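Local coordinates for NOL1/NOP2/sun family protein (Enterococcus faecium, PDB 3M4X), which probably transfers a methyl group from S-adenosylmethionine to a cytosine of ribosomal RNA, as in RsmF-type methyltransferases, at residues G39-P47 against G118-G129; L81-S89 against S147-V155. All blocks are in the same frame, centred on the assembly; numbering follows the deposited sequence.

Interaction 1: G39-P47 against G118-G129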
ATOM      1  N   GLY A  39     -13.481   7.068   0.864  1.00 40.11           N
ATOM      2  CA  GLY A  39     -13.339   6.286  -0.353  1.00 32.98           C
ATOM      3  C   GLY A  39     -12.673   4.946  -0.129  1.00 35.45           C
ATOM      4  O   GLY A  39     -12.169   4.656   0.951  1.00 38.91           O
ATOM      5  N   PHE A  40     -12.671   4.127  -1.170  1.00 34.73           N
ATOM      6  CA  PHE A  40     -11.986   2.848  -1.139  1.00 33.87           C
ATOM      7  C   PHE A  40     -11.707   2.444  -2.563  1.00 32.30           C
ATOM      8  O   PHE A  40     -12.216   3.061  -3.484  1.00 34.35           O
ATOM      9  CB  PHE A  40     -12.831   1.775  -0.434  1.00 36.87           C
ATOM     10  CG  PHE A  40     -14.116   1.435  -1.144  1.00 31.39           C
ATOM     11  CD1 PHE A  40     -14.193   0.328  -1.969  1.00 32.25           C
ATOM     12  CD2 PHE A  40     -15.255   2.215  -0.965  1.00 37.05           C
ATOM     13  CE1 PHE A  40     -15.385  -0.001  -2.612  1.00 33.61           C
ATOM     14  CE2 PHE A  40     -16.453   1.901  -1.610  1.00 36.18           C
ATOM     15  CZ  PHE A  40     -16.515   0.794  -2.432  1.00 37.53           C
ATOM     16  N   ARG A  41     -10.885   1.415  -2.733  1.00 31.99           N
ATOM     17  CA  ARG A  41     -10.545   0.887  -4.050  1.00 34.81           C
ATOM     18  C   ARG A  41     -10.836  -0.605  -4.160  1.00 32.45           C
ATOM     19  O   ARG A  41     -10.722  -1.353  -3.186  1.00 26.96           O
ATOM     20  CB  ARG A  41      -9.060   1.109  -4.359  1.00 39.00           C
ATOM     21  CG  ARG A  41      -8.685   2.523  -4.762  1.00 38.86           C
ATOM     22  CD  ARG A  41      -7.183   2.618  -5.022  1.00 39.21           C
ATOM     23  NE  ARG A  41      -6.467   2.614  -3.761  1.00 40.53           N
ATOM     24  CZ  ARG A  41      -5.748   1.601  -3.291  1.00 32.94           C
ATOM     25  NH1 ARG A  41      -5.590   0.489  -3.983  1.00 27.94           N
ATOM     26  NH2 ARG A  41      -5.165   1.721  -2.115  1.00 28.07           N
ATOM     27  N   TRP A  42     -11.216  -1.023  -5.361  1.00 31.22           N
ATOM     28  CA  TRP A  42     -11.272  -2.430  -5.683  1.00 32.38           C
ATOM     29  C   TRP A  42      -9.886  -2.906  -6.130  1.00 33.78           C
ATOM     30  O   TRP A  42      -8.962  -2.103  -6.329  1.00 33.20           O
ATOM     31  CB  TRP A  42     -12.368  -2.732  -6.730  1.00 25.45           C
ATOM     32  CG  TRP A  42     -12.197  -2.054  -8.056  1.00 27.70           C
ATOM     33  CD1 TRP A  42     -12.625  -0.797  -8.401  1.00 31.95           C
ATOM     34  CD2 TRP A  42     -11.570  -2.596  -9.221  1.00 31.23           C
ATOM     35  NE1 TRP A  42     -12.304  -0.532  -9.711  1.00 32.60           N
ATOM     36  CE2 TRP A  42     -11.647  -1.615 -10.234  1.00 32.50           C
ATOM     37  CE3 TRP A  42     -10.958  -3.825  -9.512  1.00 26.21           C
ATOM     38  CZ2 TRP A  42     -11.136  -1.820 -11.512  1.00 35.59           C
ATOM     39  CZ3 TRP A  42     -10.450  -4.025 -10.779  1.00 29.81           C
ATOM     40  CH2 TRP A  42     -10.542  -3.030 -11.767  1.00 33.69           C
ATOM     41  N   ASN A  43      -9.754  -4.220  -6.280  1.00 28.31           N
ATOM     42  CA  ASN A  43      -8.459  -4.861  -6.400  1.00 25.02           C
ATOM     43  C   ASN A  43      -8.336  -5.689  -7.683  1.00 28.86           C
ATOM     44  O   ASN A  43      -8.908  -6.775  -7.783  1.00 32.34           O
ATOM     45  CB  ASN A  43      -8.214  -5.731  -5.159  1.00 27.11           C
ATOM     46  CG  ASN A  43      -6.798  -6.252  -5.092  1.00 23.90           C
ATOM     47  OD1 ASN A  43      -6.044  -6.102  -6.038  1.00 26.41           O
ATOM     48  ND2 ASN A  43      -6.435  -6.872  -3.978  1.00 22.54           N
ATOM     49  N   PRO A  44      -7.596  -5.162  -8.671  1.00 28.54           N
ATOM     50  CA  PRO A  44      -7.367  -5.817  -9.966  1.00 30.07           C
ATOM     51  C   PRO A  44      -6.494  -7.061  -9.823  1.00 34.07           C
ATOM     52  O   PRO A  44      -6.407  -7.855 -10.756  1.00 32.97           O
ATOM     53  CB  PRO A  44      -6.607  -4.767 -10.786  1.00 34.29           C
ATOM     54  CG  PRO A  44      -6.608  -3.504  -9.961  1.00 31.54           C
ATOM     55  CD  PRO A  44      -6.900  -3.864  -8.554  1.00 27.34           C
ATOM     56  N   LEU A  45      -5.847  -7.225  -8.675  1.00 35.25           N
ATOM     57  CA  LEU A  45      -5.097  -8.451  -8.413  1.00 33.40           C
ATOM     58  C   LEU A  45      -6.005  -9.657  -8.153  1.00 36.77           C
ATOM     59  O   LEU A  45      -5.575 -10.806  -8.297  1.00 36.53           O
ATOM     60  CB  LEU A  45      -4.139  -8.257  -7.239  1.00 29.14           C
ATOM     61  CG  LEU A  45      -3.118  -7.123  -7.418  1.00 31.54           C
ATOM     62  CD1 LEU A  45      -2.303  -6.935  -6.154  1.00 17.19           C
ATOM     63  CD2 LEU A  45      -2.204  -7.380  -8.627  1.00 22.16           C
ATOM     64  N   LYS A  46      -7.260  -9.396  -7.781  1.00 32.97           N
ATOM     65  CA  LYS A  46      -8.182 -10.461  -7.388  1.00 31.23           C
ATOM     66  C   LYS A  46      -9.007 -11.020  -8.550  1.00 29.99           C
ATOM     67  O   LYS A  46      -9.320 -10.309  -9.491  1.00 31.38           O
ATOM     68  CB  LYS A  46      -9.125  -9.960  -6.286  1.00 33.51           C
ATOM     69  CG  LYS A  46      -8.424  -9.496  -5.013  1.00 27.71           C
ATOM     70  CD  LYS A  46      -7.931 -10.692  -4.203  1.00 26.13           C
ATOM     71  CE  LYS A  46      -7.107 -10.215  -3.027  1.00 24.75           C
ATOM     72  NZ  LYS A  46      -7.023 -11.213  -1.941  1.00 26.19           N
ATOM     73  N   PRO A  47      -9.359 -12.312  -8.480  1.00 29.69           N
ATOM     74  CA  PRO A  47     -10.325 -12.895  -9.427  1.00 35.00           C
ATOM     75  C   PRO A  47     -11.632 -12.105  -9.429  1.00 31.00           C
ATOM     76  O   PRO A  47     -12.255 -12.007  -8.376  1.00 35.72           O
ATOM     77  CB  PRO A  47     -10.600 -14.295  -8.845  1.00 27.18           C
ATOM     78  CG  PRO A  47      -9.450 -14.600  -7.950  1.00 30.65           C
ATOM     79  CD  PRO A  47      -8.896 -13.278  -7.464  1.00 28.88           C
ATOM     80  N   GLY A 118      -2.020   2.341   2.142  1.00 32.89           N
ATOM     81  CA  GLY A 118      -2.842   2.882   1.074  1.00 37.46           C
ATOM     82  C   GLY A 118      -2.104   2.973  -0.251  1.00 37.75           C
ATOM     83  O   GLY A 118      -2.600   2.531  -1.284  1.00 34.21           O
ATOM     84  N   LYS A 119      -0.903   3.537  -0.240  1.00 34.80           N
ATOM     85  CA  LYS A 119      -0.162   3.688  -1.491  1.00 27.57           C
ATOM     86  C   LYS A 119       0.531   2.406  -1.975  1.00 31.44           C
ATOM     87  O   LYS A 119       0.565   2.149  -3.178  1.00 35.60           O
ATOM     88  CB  LYS A 119       0.819   4.864  -1.406  1.00 38.58           C
ATOM     89  CG  LYS A 119       0.136   6.197  -1.091  1.00 40.86           C
ATOM     90  CD  LYS A 119      -0.278   6.264   0.378  1.00 55.93           C
ATOM     91  CE  LYS A 119      -1.266   7.394   0.675  1.00 59.21           C
ATOM     92  NZ  LYS A 119      -0.605   8.724   0.763  1.00 50.04           N
ATOM     93  N   SER A 120       1.060   1.590  -1.059  1.00 24.97           N
ATOM     94  CA  SER A 120       1.800   0.406  -1.478  1.00 31.55           C
ATOM     95  C   SER A 120       0.824  -0.448  -2.225  1.00 33.95           C
ATOM     96  O   SER A 120       1.151  -1.132  -3.189  1.00 38.60           O
ATOM     97  CB  SER A 120       2.313  -0.401  -0.284  1.00 31.40           C
ATOM     98  OG  SER A 120       2.916   0.430   0.674  1.00 44.89           O
ATOM     99  N   THR A 121      -0.399  -0.386  -1.741  1.00 33.13           N
ATOM    100  CA  THR A 121      -1.454  -1.261  -2.179  1.00 26.56           C
ATOM    101  C   THR A 121      -1.904  -0.837  -3.584  1.00 27.61           C
ATOM    102  O   THR A 121      -2.162  -1.681  -4.433  1.00 25.61           O
ATOM    103  CB  THR A 121      -2.558  -1.265  -1.085  1.00 41.10           C
ATOM    104  OG1 THR A 121      -2.665  -2.577  -0.506  1.00 45.30           O
ATOM    105  CG2 THR A 121      -3.869  -0.775  -1.604  1.00 31.74           C
ATOM    106  N   GLN A 122      -1.918   0.466  -3.871  1.00 26.59           N
ATOM    107  CA  GLN A 122      -2.172   0.860  -5.259  1.00 33.88           C
ATOM    108  C   GLN A 122      -0.979   0.590  -6.193  1.00 31.35           C
ATOM    109  O   GLN A 122      -1.164   0.293  -7.380  1.00 28.45           O
ATOM    110  CB  GLN A 122      -2.776   2.287  -5.421  1.00 39.56           C
ATOM    111  CG  GLN A 122      -2.091   3.404  -4.704  1.00 48.49           C
ATOM    112  CD  GLN A 122      -2.988   4.652  -4.486  1.00 43.01           C
ATOM    113  OE1 GLN A 122      -2.817   5.368  -3.489  1.00 36.49           O
ATOM    114  NE2 GLN A 122      -3.919   4.926  -5.428  1.00 32.31           N
ATOM    115  N   LEU A 123       0.233   0.645  -5.660  1.00 29.82           N
ATOM    116  CA  LEU A 123       1.415   0.326  -6.465  1.00 25.39           C
ATOM    117  C   LEU A 123       1.392  -1.135  -6.882  1.00 24.46           C
ATOM    118  O   LEU A 123       1.645  -1.486  -8.035  1.00 29.97           O
ATOM    119  CB  LEU A 123       2.692   0.599  -5.669  1.00 25.50           C
ATOM    120  CG  LEU A 123       2.982   2.054  -5.274  1.00 26.13           C
ATOM    121  CD1 LEU A 123       4.164   2.111  -4.303  1.00 23.14           C
ATOM    122  CD2 LEU A 123       3.263   2.894  -6.512  1.00 21.64           C
ATOM    123  N   ALA A 124       1.112  -1.993  -5.918  1.00 23.65           N
ATOM    124  CA  ALA A 124       1.055  -3.413  -6.168  1.00 23.15           C
ATOM    125  C   ALA A 124      -0.027  -3.741  -7.201  1.00 30.95           C
ATOM    126  O   ALA A 124       0.166  -4.620  -8.044  1.00 36.11           O
ATOM    127  CB  ALA A 124       0.800  -4.141  -4.879  1.00 27.97           C
ATOM    128  N   ALA A 125      -1.157  -3.042  -7.145  1.00 26.31           N
ATOM    129  CA  ALA A 125      -2.222  -3.272  -8.126  1.00 31.11           C
ATOM    130  C   ALA A 125      -1.686  -2.917  -9.497  1.00 35.50           C
ATOM    131  O   ALA A 125      -1.993  -3.579 -10.483  1.00 34.96           O
ATOM    132  CB  ALA A 125      -3.489  -2.432  -7.800  1.00 29.41           C
ATOM    133  N   GLN A 126      -0.867  -1.865  -9.548  1.00 31.99           N
ATOM    134  CA  GLN A 126      -0.302  -1.394 -10.804  1.00 25.11           C
ATOM    135  C   GLN A 126       0.722  -2.391 -11.370  1.00 33.70           C
ATOM    136  O   GLN A 126       0.851  -2.554 -12.586  1.00 33.28           O
ATOM    137  CB  GLN A 126       0.359  -0.033 -10.599  1.00 27.22           C
ATOM    138  CG  GLN A 126      -0.600   1.170 -10.544  1.00 25.59           C
ATOM    139  CD  GLN A 126       0.064   2.409  -9.922  1.00 29.56           C
ATOM    140  OE1 GLN A 126       1.173   2.334  -9.387  1.00 27.91           O
ATOM    141  NE2 GLN A 126      -0.611   3.549 -10.003  1.00 26.67           N
HETATM  142  N   MSE A 127       1.440  -3.063 -10.476  1.00 29.59           N
HETATM  143  CA  MSE A 127       2.552  -3.917 -10.870  1.00 29.33           C
HETATM  144  C   MSE A 127       2.147  -5.327 -11.273  1.00 27.77           C
HETATM  145  O   MSE A 127       2.946  -6.055 -11.860  1.00 33.58           O
HETATM  146  CB  MSE A 127       3.583  -3.956  -9.752  1.00 27.88           C
HETATM  147  CG  MSE A 127       4.070  -2.569  -9.395  1.00 33.20           C
HETATM  148 SE   MSE A 127       5.148  -2.598  -7.791  1.00 43.69          SE
HETATM  149  CE  MSE A 127       6.572  -3.732  -8.501  1.00 27.35           C
ATOM    150  N   LYS A 128       0.909  -5.697 -10.958  1.00 36.07           N
ATOM    151  CA  LYS A 128       0.317  -6.956 -11.405  1.00 35.10           C
ATOM    152  C   LYS A 128       1.182  -8.164 -11.039  1.00 33.04           C
ATOM    153  O   LYS A 128       1.299  -9.114 -11.809  1.00 35.33           O
ATOM    154  CB  LYS A 128       0.045  -6.904 -12.910  1.00 33.59           C
ATOM    155  CG  LYS A 128      -0.957  -5.834 -13.283  1.00 47.16           C
ATOM    156  CD  LYS A 128      -0.796  -5.384 -14.724  1.00 59.78           C
ATOM    157  CE  LYS A 128      -1.883  -5.950 -15.616  1.00 70.40           C
ATOM    158  NZ  LYS A 128      -1.879  -5.296 -16.955  1.00 74.64           N
ATOM    159  N   GLY A 129       1.785  -8.108  -9.856  1.00 30.81           N
ATOM    160  CA  GLY A 129       2.598  -9.199  -9.348  1.00 35.23           C
ATOM    161  C   GLY A 129       3.971  -9.329  -9.991  1.00 32.33           C
ATOM    162  O   GLY A 129       4.710 -10.256  -9.678  1.00 34.90           O
TER
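Arg41 lays its side chain across Gln122 on helix 118-127. CB points at the helix, and a bend at the third torsion (chi3 -75°) turns the guanidinium flat against the Gln122 side chain. Arg41 CD approaches Gln122 NE2 at 4.0 Å; next along, Arg41 NE lies 3.8 Å from the same Gln122 NE2, the amide and guanidinium being stacked with their planes only 14° apart. CZ and NH1 rest on aliphatic carbon, Arg41 NH1 3.6 Å from Gln122 CB, which sits over the centre of one guanidinium face. NH2 comes near Gly118 O, but at an angle too poor for a hydrogen bond. Gln90 joins the polar ends by accepting from Arg41 NE and donating to Gln122 OE1.

Beyond the strand, Pro44 CD packs on Ala125 CB (3.8 Å), while Leu45 lies against the C-terminal end of the helix, its CG 4.0 Å from Ala125 CA and its CD2 3.8 Å from Lys128 CA. An Asx turn, Leu45 N to Asn43 OD1, helps shape this loop.

Strand 39-41 is the middle of a three-stranded antiparallel sheet, between 70-72 and 88-89; helix 118-127 is the connecting helix of the beta-alpha-beta crossover that joins parallel strands 108-111 and 132-136, with helix 95-101 also packed against it.

Interaction 2: L81-S89 against S147-V155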
ATOM      1  N   LEU A  81     -15.993  -8.885   1.435  1.00 33.73           N
ATOM      2  CA  LEU A  81     -15.224  -8.158   0.418  1.00 34.93           C
ATOM      3  C   LEU A  81     -13.978  -7.534   1.052  1.00 33.49           C
ATOM      4  O   LEU A  81     -12.912  -7.476   0.442  1.00 37.02           O
ATOM      5  CB  LEU A  81     -16.059  -7.078  -0.277  1.00 31.81           C
ATOM      6  CG  LEU A  81     -17.233  -7.515  -1.158  1.00 36.10           C
ATOM      7  CD1 LEU A  81     -18.061  -6.298  -1.608  1.00 35.10           C
ATOM      8  CD2 LEU A  81     -16.789  -8.327  -2.359  1.00 34.17           C
ATOM      9  N   HIS A  82     -14.120  -7.059   2.280  1.00 32.13           N
ATOM     10  CA  HIS A  82     -12.983  -6.502   2.975  1.00 32.23           C
ATOM     11  C   HIS A  82     -12.029  -7.568   3.485  1.00 32.86           C
ATOM     12  O   HIS A  82     -10.823  -7.432   3.317  1.00 33.07           O
ATOM     13  CB  HIS A  82     -13.396  -5.606   4.144  1.00 35.58           C
ATOM     14  CG  HIS A  82     -12.233  -5.150   4.970  1.00 36.72           C
ATOM     15  ND1 HIS A  82     -11.725  -5.893   6.016  1.00 44.19           N
ATOM     16  CD2 HIS A  82     -11.437  -4.060   4.862  1.00 36.87           C
ATOM     17  CE1 HIS A  82     -10.683  -5.269   6.533  1.00 45.28           C
ATOM     18  NE2 HIS A  82     -10.487  -4.152   5.850  1.00 41.68           N
ATOM     19  N   GLN A  83     -12.568  -8.602   4.133  1.00 34.24           N
ATOM     20  CA  GLN A  83     -11.748  -9.698   4.662  1.00 36.61           C
ATOM     21  C   GLN A  83     -10.847 -10.316   3.592  1.00 33.59           C
ATOM     22  O   GLN A  83      -9.676 -10.593   3.841  1.00 34.44           O
ATOM     23  CB  GLN A  83     -12.629 -10.787   5.295  1.00 40.41           C
ATOM     24  CG  GLN A  83     -11.908 -12.111   5.607  1.00 37.04           C
ATOM     25  CD  GLN A  83     -12.004 -13.133   4.468  1.00 40.85           C
ATOM     26  OE1 GLN A  83     -13.062 -13.281   3.844  1.00 39.98           O
ATOM     27  NE2 GLN A  83     -10.894 -13.845   4.196  1.00 34.21           N
ATOM     28  N   ALA A  84     -11.396 -10.510   2.399  1.00 28.70           N
ATOM     29  CA  ALA A  84     -10.681 -11.190   1.321  1.00 31.11           C
ATOM     30  C   ALA A  84      -9.846 -10.260   0.466  1.00 32.59           C
ATOM     31  O   ALA A  84      -9.321 -10.689  -0.557  1.00 31.85           O
ATOM     32  CB  ALA A  84     -11.653 -11.953   0.436  1.00 30.64           C
ATOM     33  N   GLY A  85      -9.770  -8.989   0.860  1.00 27.19           N
ATOM     34  CA  GLY A  85      -8.938  -8.020   0.165  1.00 24.08           C
ATOM     35  C   GLY A  85      -9.496  -7.434  -1.120  1.00 25.61           C
ATOM     36  O   GLY A  85      -8.732  -6.999  -1.976  1.00 27.76           O
ATOM     37  N   TYR A  86     -10.820  -7.412  -1.254  1.00 29.93           N
ATOM     38  CA  TYR A  86     -11.446  -6.892  -2.466  1.00 33.57           C
ATOM     39  C   TYR A  86     -11.689  -5.396  -2.346  1.00 32.16           C
ATOM     40  O   TYR A  86     -12.105  -4.743  -3.296  1.00 32.61           O
ATOM     41  CB  TYR A  86     -12.757  -7.644  -2.777  1.00 27.46           C
ATOM     42  CG  TYR A  86     -12.521  -8.931  -3.555  1.00 24.89           C
ATOM     43  CD1 TYR A  86     -11.741  -9.946  -3.032  1.00 23.93           C
ATOM     44  CD2 TYR A  86     -13.060  -9.105  -4.827  1.00 21.78           C
ATOM     45  CE1 TYR A  86     -11.503 -11.135  -3.765  1.00 28.99           C
ATOM     46  CE2 TYR A  86     -12.846 -10.266  -5.555  1.00 26.24           C
ATOM     47  CZ  TYR A  86     -12.067 -11.277  -5.020  1.00 29.97           C
ATOM     48  OH  TYR A  86     -11.861 -12.415  -5.752  1.00 29.84           O
ATOM     49  N   GLU A  87     -11.440  -4.863  -1.162  1.00 28.97           N
ATOM     50  CA  GLU A  87     -11.614  -3.439  -0.925  1.00 31.16           C
ATOM     51  C   GLU A  87     -10.551  -2.951   0.013  1.00 33.75           C
ATOM     52  O   GLU A  87     -10.216  -3.625   0.988  1.00 31.12           O
ATOM     53  CB  GLU A  87     -12.977  -3.131  -0.321  1.00 30.55           C
ATOM     54  CG  GLU A  87     -14.116  -3.548  -1.205  1.00 40.75           C
ATOM     55  CD  GLU A  87     -15.456  -3.224  -0.609  1.00 41.91           C
ATOM     56  OE1 GLU A  87     -16.425  -3.213  -1.382  1.00 37.55           O
ATOM     57  OE2 GLU A  87     -15.539  -2.974   0.614  1.00 44.45           O
ATOM     58  N   TYR A  88     -10.017  -1.781  -0.308  1.00 34.95           N
ATOM     59  CA  TYR A  88      -9.083  -1.088   0.563  1.00 38.13           C
ATOM     60  C   TYR A  88      -9.634   0.314   0.766  1.00 38.46           C
ATOM     61  O   TYR A  88      -9.824   1.056  -0.202  1.00 36.27           O
ATOM     62  CB  TYR A  88      -7.691  -1.009  -0.076  1.00 33.48           C
ATOM     63  CG  TYR A  88      -6.604  -0.759   0.931  1.00 37.35           C
ATOM     64  CD1 TYR A  88      -5.879  -1.816   1.463  1.00 39.08           C
ATOM     65  CD2 TYR A  88      -6.314   0.534   1.376  1.00 34.39           C
ATOM     66  CE1 TYR A  88      -4.894  -1.601   2.400  1.00 43.91           C
ATOM     67  CE2 TYR A  88      -5.325   0.756   2.316  1.00 33.97           C
ATOM     68  CZ  TYR A  88      -4.623  -0.319   2.826  1.00 42.51           C
ATOM     69  OH  TYR A  88      -3.639  -0.127   3.761  1.00 52.98           O
ATOM     70  N   SER A  89      -9.925   0.675   2.007  1.00 40.12           N
ATOM     71  CA  SER A  89     -10.416   2.028   2.262  1.00 44.78           C
ATOM     72  C   SER A  89      -9.250   3.010   2.287  1.00 37.05           C
ATOM     73  O   SER A  89      -8.214   2.748   2.889  1.00 39.21           O
ATOM     74  CB  SER A  89     -11.263   2.108   3.539  1.00 52.19           C
ATOM     75  OG  SER A  89     -10.531   1.689   4.671  1.00 57.87           O
ATOM     76  N   SER A 147       2.098  -5.105   6.945  1.00 34.84           N
ATOM     77  CA  SER A 147       2.321  -6.473   6.493  1.00 38.39           C
ATOM     78  C   SER A 147       0.992  -7.236   6.358  1.00 36.78           C
ATOM     79  O   SER A 147       0.764  -7.941   5.381  1.00 30.35           O
ATOM     80  CB  SER A 147       3.285  -7.190   7.448  1.00 32.60           C
ATOM     81  OG  SER A 147       3.392  -8.565   7.136  1.00 36.11           O
ATOM     82  N   GLU A 148       0.098  -7.066   7.321  1.00 41.66           N
ATOM     83  CA  GLU A 148      -1.182  -7.766   7.247  1.00 42.77           C
ATOM     84  C   GLU A 148      -2.083  -7.273   6.115  1.00 36.54           C
ATOM     85  O   GLU A 148      -2.819  -8.066   5.522  1.00 32.26           O
ATOM     86  CB  GLU A 148      -1.885  -7.774   8.604  1.00 45.19           C
ATOM     87  CG  GLU A 148      -1.174  -8.713   9.579  1.00 59.26           C
ATOM     88  CD  GLU A 148      -1.662  -8.598  11.009  1.00 69.46           C
ATOM     89  OE1 GLU A 148      -2.736  -7.999  11.228  1.00 75.30           O
ATOM     90  OE2 GLU A 148      -0.967  -9.119  11.912  1.00 67.77           O
ATOM     91  N   ASN A 149      -1.999  -5.986   5.780  1.00 34.79           N
ATOM     92  CA  ASN A 149      -2.766  -5.458   4.644  1.00 37.78           C
ATOM     93  C   ASN A 149      -2.222  -5.932   3.288  1.00 34.21           C
ATOM     94  O   ASN A 149      -2.990  -6.208   2.370  1.00 33.54           O
ATOM     95  CB  ASN A 149      -2.849  -3.926   4.681  1.00 37.94           C
ATOM     96  CG  ASN A 149      -3.951  -3.410   5.607  1.00 44.64           C
ATOM     97  OD1 ASN A 149      -5.120  -3.810   5.507  1.00 41.27           O
ATOM     98  ND2 ASN A 149      -3.584  -2.490   6.494  1.00 40.56           N
ATOM     99  N   ILE A 150      -0.900  -6.009   3.160  1.00 34.83           N
ATOM    100  CA  ILE A 150      -0.263  -6.504   1.928  1.00 33.39           C
ATOM    101  C   ILE A 150      -0.736  -7.943   1.657  1.00 33.37           C
ATOM    102  O   ILE A 150      -1.201  -8.277   0.572  1.00 33.16           O
ATOM    103  CB  ILE A 150       1.305  -6.415   2.016  1.00 33.63           C
ATOM    104  CG1 ILE A 150       1.833  -5.155   1.334  1.00 41.85           C
ATOM    105  CG2 ILE A 150       1.971  -7.559   1.292  1.00 29.72           C
ATOM    106  CD1 ILE A 150       1.237  -3.880   1.808  1.00 48.88           C
ATOM    107  N   GLU A 151      -0.648  -8.782   2.677  1.00 30.17           N
ATOM    108  CA  GLU A 151      -1.146 -10.141   2.589  1.00 29.33           C
ATOM    109  C   GLU A 151      -2.637 -10.205   2.234  1.00 25.87           C
ATOM    110  O   GLU A 151      -3.052 -11.004   1.396  1.00 26.43           O
ATOM    111  CB  GLU A 151      -0.883 -10.851   3.913  1.00 31.34           C
ATOM    112  CG  GLU A 151      -1.392 -12.264   3.968  1.00 34.05           C
ATOM    113  CD  GLU A 151      -1.300 -12.827   5.357  1.00 37.22           C
ATOM    114  OE1 GLU A 151      -2.162 -12.492   6.187  1.00 36.17           O
ATOM    115  OE2 GLU A 151      -0.360 -13.599   5.626  1.00 42.99           O
ATOM    116  N   ARG A 152      -3.443  -9.352   2.853  1.00 30.78           N
ATOM    117  CA  ARG A 152      -4.885  -9.378   2.604  1.00 32.75           C
ATOM    118  C   ARG A 152      -5.181  -9.048   1.147  1.00 32.78           C
ATOM    119  O   ARG A 152      -6.065  -9.655   0.512  1.00 29.69           O
ATOM    120  CB  ARG A 152      -5.625  -8.431   3.555  1.00 27.58           C
ATOM    121  CG  ARG A 152      -7.151  -8.364   3.351  1.00 31.06           C
ATOM    122  CD  ARG A 152      -7.836  -7.510   4.450  1.00 35.75           C
ATOM    123  NE  ARG A 152      -7.339  -6.139   4.426  1.00 37.74           N
ATOM    124  CZ  ARG A 152      -7.890  -5.148   3.721  1.00 40.28           C
ATOM    125  NH1 ARG A 152      -8.983  -5.363   2.986  1.00 32.08           N
ATOM    126  NH2 ARG A 152      -7.345  -3.938   3.751  1.00 30.73           N
ATOM    127  N   TRP A 153      -4.396  -8.108   0.634  1.00 28.55           N
ATOM    128  CA  TRP A 153      -4.545  -7.535  -0.691  1.00 27.72           C
ATOM    129  C   TRP A 153      -4.075  -8.531  -1.724  1.00 29.37           C
ATOM    130  O   TRP A 153      -4.323  -8.359  -2.915  1.00 27.00           O
ATOM    131  CB  TRP A 153      -3.713  -6.238  -0.782  1.00 31.25           C
ATOM    132  CG  TRP A 153      -4.075  -5.304  -1.912  1.00 28.31           C
ATOM    133  CD1 TRP A 153      -3.252  -4.873  -2.915  1.00 30.48           C
ATOM    134  CD2 TRP A 153      -5.347  -4.665  -2.132  1.00 26.74           C
ATOM    135  NE1 TRP A 153      -3.935  -4.020  -3.754  1.00 34.37           N
ATOM    136  CE2 TRP A 153      -5.222  -3.876  -3.296  1.00 31.14           C
ATOM    137  CE3 TRP A 153      -6.579  -4.694  -1.465  1.00 23.37           C
ATOM    138  CZ2 TRP A 153      -6.279  -3.121  -3.806  1.00 31.83           C
ATOM    139  CZ3 TRP A 153      -7.641  -3.945  -1.984  1.00 28.83           C
ATOM    140  CH2 TRP A 153      -7.479  -3.170  -3.138  1.00 32.58           C
ATOM    141  N   GLY A 154      -3.385  -9.576  -1.266  1.00 33.96           N
ATOM    142  CA  GLY A 154      -2.942 -10.633  -2.160  1.00 35.33           C
ATOM    143  C   GLY A 154      -1.659 -10.348  -2.924  1.00 36.47           C
ATOM    144  O   GLY A 154      -1.436 -10.888  -4.005  1.00 35.88           O
ATOM    145  N   VAL A 155      -0.795  -9.518  -2.354  1.00 39.62           N
ATOM    146  CA  VAL A 155       0.452  -9.138  -3.028  1.00 31.47           C
ATOM    147  C   VAL A 155       1.487 -10.224  -2.837  1.00 26.10           C
ATOM    148  O   VAL A 155       1.786 -10.610  -1.712  1.00 31.33           O
ATOM    149  CB  VAL A 155       1.003  -7.829  -2.453  1.00 30.35           C
ATOM    150  CG1 VAL A 155       2.311  -7.409  -3.171  1.00 25.29           C
ATOM    151  CG2 VAL A 155      -0.061  -6.746  -2.532  1.00 24.18           C
TER
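Arg152 NH1 is shared between two backbone carbonyls, donating to His82 O at 2.8 Å and to Glu87 O at 2.9 Å. The Glu87 carbonyl lies in the guanidinium plane and meets the nitrogen almost head-on, whereas His82 O is tilted out of that plane and also accepts from Gly85 N. From the last helical turn the arginine runs out extended, then bends at its third torsion (chi3 61°), which brings the guanidinium flat over the His82 ring, centres 3.9 Å apart and planes at 17°. Asn149, one turn earlier, fixes the other edge: its OD1 takes a 2.8 Å bond from Arg152 NH2. Bonds at both ends of the group, with the ring on one face, restrict its rotation.

Two helix ends meet here, each closed by a Schellman motif, with Gly85 after helix 80-83 and Gly154 after helix 140-153. Gly85 can sit close because it lacks a side chain, its CA making a CH-O contact of 3.3 Å with Arg152 O; Lys46 NZ donates to that same oxygen.

Beyond the glycine, Tyr88 turns its ring edge toward the face of the Trp153 six-membered ring in a T-shaped pair, centroids 5.7 Å apart and planes at 82°. Tyr88 CB also packs against Trp153 CZ3 (3.5 Å), and Asn149 CB lies at the edge of the tyrosine ring.

In the fold
Interactions 1 and 2 lie side by side, their centres about 9 Å apart. Their segments alternate along the chain: 39-47, 81-89, 118-129, 147-155. The first two belong to the N-terminal RsmF-type domain, whose strands 39-41 and 88-89 are neighbours in one antiparallel sheet. The last two include consecutive helices of the Rossmann-like methyltransferase domain, 118-127 and 140-153, which precede and follow strand 132-136. The contacts also touch directly: Tyr86 OH probably hydrogen-bonds to Pro47 O, and Asn43 ND2 donates to both Gly85 O and Trp153 O. Together they form one continuous, largely buried interface that seats the N-terminal domain on the probable catalytic domain.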